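Local coordinates for putative monooxygenase (Fusobacterium nucleatum subsp. nucleatum, PDB 3MCS), which probably acts as a monooxygenase of the antibiotic-biosynthesis type, built from two ferredoxin-like domains of the dimeric alpha-beta barrel class in one chain, at residues G40-F45 / V59-D64. Residues are numbered along the deposited sequence; the frame is centred on the assembly and turned at random.
Sequences GVLGLF and VEIYND
F45 and V59 pair at one end of this antiparallel ladder with reciprocal backbone bonds, F45 N to V59 O and V59 N to F45 O, each 2.9 Å. Farther along, I61 N donates to G43 O, and N63 N closes the ladder on G40 O at 2.8 Å. Between these lies a classic beta bulge: I61 O accepts L42 N at 2.9 Å and, weakly, G43 N at 3.3 Å. Glycine suits position 43, where the backbone, with no side chain of its own, lies beside the I61 CG2 methyl, and G40 suits its turn through a positive phi.

Side chains divide between the two faces. V41, L44 and E60 lie against helix 20-37, and Y62, on the same face, against the rings of F68 and H71. V41 holds CG1 between its backbone N and carbonyl carbon (chi1 54°), which leaves CG2 to meet Y62 CE2 at 4.0 Å. On the other face F45 turns a ring edge to V59 O, with CD1 3.4 Å away and the oxygen in the ring plane; its ring also meets F165 edge-to-face. I61 CG2 also touches L42 CB.

E60 serves both kinds of contact: L44 CD2 lies 3.9 Å from E60 CG, so leucine covers its aliphatic part, while the buried carboxylate is hydrogen-bonded through OE2 to Y30 OH, with Y62 OH a doubtful second partner at OE1.

Backbone bonding thus fixes a hairpin of the ferredoxin-like domain, while a buried polar group finds a hydroxyl partner on the helix within an otherwise largely apolar face.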
ATOM      1  N   GLY A  40      -1.784  12.913  12.948  1.00 43.16           N
ATOM      2  CA  GLY A  40      -1.178  12.977  11.631  1.00 42.61           C
ATOM      3  C   GLY A  40      -1.075  11.654  10.894  1.00 41.46           C
ATOM      4  O   GLY A  40      -0.468  11.583   9.823  1.00 40.72           O
ATOM      5  N   VAL A  41      -1.664  10.611  11.450  1.00 42.11           N
ATOM      6  CA  VAL A  41      -1.617   9.306  10.824  1.00 43.83           C
ATOM      7  C   VAL A  41      -2.859   9.181   9.977  1.00 43.58           C
ATOM      8  O   VAL A  41      -3.964   9.220  10.502  1.00 44.69           O
ATOM      9  CB  VAL A  41      -1.506   8.171  11.859  1.00 42.58           C
ATOM     10  CG1 VAL A  41      -2.608   8.260  12.873  1.00 49.83           C
ATOM     11  CG2 VAL A  41      -1.566   6.855  11.176  1.00 47.26           C
ATOM     12  N   LEU A  42      -2.680   9.046   8.666  1.00 45.02           N
ATOM     13  CA  LEU A  42      -3.817   8.992   7.732  1.00 45.37           C
ATOM     14  C   LEU A  42      -4.409   7.587   7.559  1.00 45.94           C
ATOM     15  O   LEU A  42      -5.585   7.440   7.211  1.00 47.53           O
ATOM     16  CB  LEU A  42      -3.405   9.544   6.366  1.00 44.81           C
ATOM     17  CG  LEU A  42      -3.158  11.061   6.295  1.00 48.16           C
ATOM     18  CD1 LEU A  42      -2.521  11.434   4.954  1.00 42.26           C
ATOM     19  CD2 LEU A  42      -4.442  11.853   6.521  1.00 42.26           C
ATOM     20  N   GLY A  43      -3.593   6.570   7.798  1.00 43.40           N
ATOM     21  CA  GLY A  43      -4.023   5.208   7.679  1.00 43.01           C
ATOM     22  C   GLY A  43      -2.883   4.203   7.766  1.00 43.42           C
ATOM     23  O   GLY A  43      -1.738   4.504   7.428  1.00 40.90           O
ATOM     24  N   LEU A  44      -3.206   3.016   8.266  1.00 43.94           N
ATOM     25  CA  LEU A  44      -2.260   1.890   8.345  1.00 44.56           C
ATOM     26  C   LEU A  44      -2.959   0.654   7.796  1.00 43.61           C
ATOM     27  O   LEU A  44      -4.126   0.434   8.078  1.00 44.40           O
ATOM     28  CB  LEU A  44      -1.703   1.659   9.763  1.00 42.75           C
ATOM     29  CG  LEU A  44      -0.492   2.549  10.047  1.00 41.45           C
ATOM     30  CD1 LEU A  44      -0.940   3.918  10.384  1.00 44.60           C
ATOM     31  CD2 LEU A  44       0.335   1.997  11.182  1.00 44.81           C
ATOM     32  N   PHE A  45      -2.242  -0.125   6.997  1.00 42.76           N
ATOM     33  CA  PHE A  45      -2.823  -1.277   6.343  1.00 43.02           C
ATOM     34  C   PHE A  45      -1.903  -2.477   6.441  1.00 42.45           C
ATOM     35  O   PHE A  45      -0.885  -2.507   5.799  1.00 43.00           O
ATOM     36  CB  PHE A  45      -3.050  -0.907   4.886  1.00 43.12           C
ATOM     37  CG  PHE A  45      -3.774   0.402   4.707  1.00 42.23           C
ATOM     38  CD1 PHE A  45      -3.090   1.597   4.754  1.00 48.03           C
ATOM     39  CD2 PHE A  45      -5.141   0.433   4.488  1.00 46.48           C
ATOM     40  CE1 PHE A  45      -3.746   2.814   4.598  1.00 45.29           C
ATOM     41  CE2 PHE A  45      -5.806   1.643   4.321  1.00 46.16           C
ATOM     42  CZ  PHE A  45      -5.103   2.834   4.382  1.00 48.93           C
ATOM     43  N   VAL A  59       1.435  -1.023   4.848  1.00 42.81           N
ATOM     44  CA  VAL A  59       1.408   0.250   4.157  1.00 43.21           C
ATOM     45  C   VAL A  59       1.063   1.283   5.222  1.00 43.59           C
ATOM     46  O   VAL A  59       0.064   1.144   5.891  1.00 45.31           O
ATOM     47  CB  VAL A  59       0.361   0.246   3.044  1.00 43.25           C
ATOM     48  CG1 VAL A  59       0.304   1.597   2.325  1.00 41.72           C
ATOM     49  CG2 VAL A  59       0.666  -0.877   2.076  1.00 39.36           C
ATOM     50  N   GLU A  60       1.914   2.289   5.391  1.00 44.07           N
ATOM     51  CA  GLU A  60       1.747   3.315   6.406  1.00 42.29           C
ATOM     52  C   GLU A  60       1.753   4.675   5.714  1.00 41.16           C
ATOM     53  O   GLU A  60       2.637   4.946   4.914  1.00 41.07           O
ATOM     54  CB  GLU A  60       2.879   3.246   7.440  1.00 41.51           C
ATOM     55  CG  GLU A  60       2.972   1.940   8.265  1.00 41.84           C
ATOM     56  CD  GLU A  60       4.065   1.969   9.408  1.00 41.24           C
ATOM     57  OE1 GLU A  60       4.764   2.965   9.654  1.00 38.60           O
ATOM     58  OE2 GLU A  60       4.234   0.969  10.096  1.00 42.55           O
ATOM     59  N   ILE A  61       0.764   5.525   6.024  1.00 41.36           N
ATOM     60  CA  ILE A  61       0.650   6.850   5.399  1.00 40.74           C
ATOM     61  C   ILE A  61       0.372   7.927   6.417  1.00 40.26           C
ATOM     62  O   ILE A  61      -0.530   7.808   7.252  1.00 39.70           O
ATOM     63  CB  ILE A  61      -0.391   6.864   4.246  1.00 40.97           C
ATOM     64  CG1 ILE A  61      -0.327   8.198   3.481  1.00 41.82           C
ATOM     65  CG2 ILE A  61      -1.779   6.529   4.768  1.00 36.75           C
ATOM     66  CD1 ILE A  61      -1.139   8.185   2.177  1.00 40.50           C
ATOM     67  N   TYR A  62       1.177   8.982   6.343  1.00 41.87           N
ATOM     68  CA  TYR A  62       1.121  10.093   7.294  1.00 42.01           C
ATOM     69  C   TYR A  62       0.976  11.432   6.591  1.00 41.92           C
ATOM     70  O   TYR A  62       1.288  11.593   5.417  1.00 39.38           O
ATOM     71  CB  TYR A  62       2.372  10.095   8.170  1.00 42.43           C
ATOM     72  CG  TYR A  62       2.602   8.785   8.861  1.00 43.56           C
ATOM     73  CD1 TYR A  62       3.269   7.761   8.230  1.00 44.11           C
ATOM     74  CD2 TYR A  62       2.136   8.565  10.139  1.00 47.95           C
ATOM     75  CE1 TYR A  62       3.476   6.547   8.863  1.00 50.64           C
ATOM     76  CE2 TYR A  62       2.346   7.355  10.787  1.00 49.45           C
ATOM     77  CZ  TYR A  62       3.020   6.351  10.140  1.00 45.72           C
ATOM     78  OH  TYR A  62       3.248   5.136  10.738  1.00 35.15           O
ATOM     79  N   ASN A  63       0.539  12.414   7.356  1.00 43.58           N
ATOM     80  CA  ASN A  63       0.228  13.690   6.784  1.00 44.43           C
ATOM     81  C   ASN A  63       1.488  14.457   6.403  1.00 43.48           C
ATOM     82  O   ASN A  63       1.469  15.194   5.423  1.00 44.25           O
ATOM     83  CB  ASN A  63      -0.652  14.474   7.761  1.00 46.07           C
ATOM     84  CG  ASN A  63      -1.759  15.250   7.062  1.00 51.70           C
ATOM     85  OD1 ASN A  63      -1.549  15.870   6.015  1.00 58.60           O
ATOM     86  ND2 ASN A  63      -2.949  15.222   7.648  1.00 54.55           N
ATOM     87  N   ASP A  64       2.564  14.285   7.175  1.00 42.74           N
ATOM     88  CA  ASP A  64       3.863  14.951   6.912  1.00 43.62           C
ATOM     89  C   ASP A  64       5.016  14.275   7.665  1.00 43.31           C
ATOM     90  O   ASP A  64       4.764  13.404   8.502  1.00 44.19           O
ATOM     91  CB  ASP A  64       3.819  16.444   7.241  1.00 43.52           C
ATOM     92  CG  ASP A  64       3.586  16.737   8.714  1.00 44.68           C
ATOM     93  OD1 ASP A  64       3.918  15.925   9.603  1.00 53.08           O
ATOM     94  OD2 ASP A  64       3.089  17.837   8.989  1.00 51.30           O
TER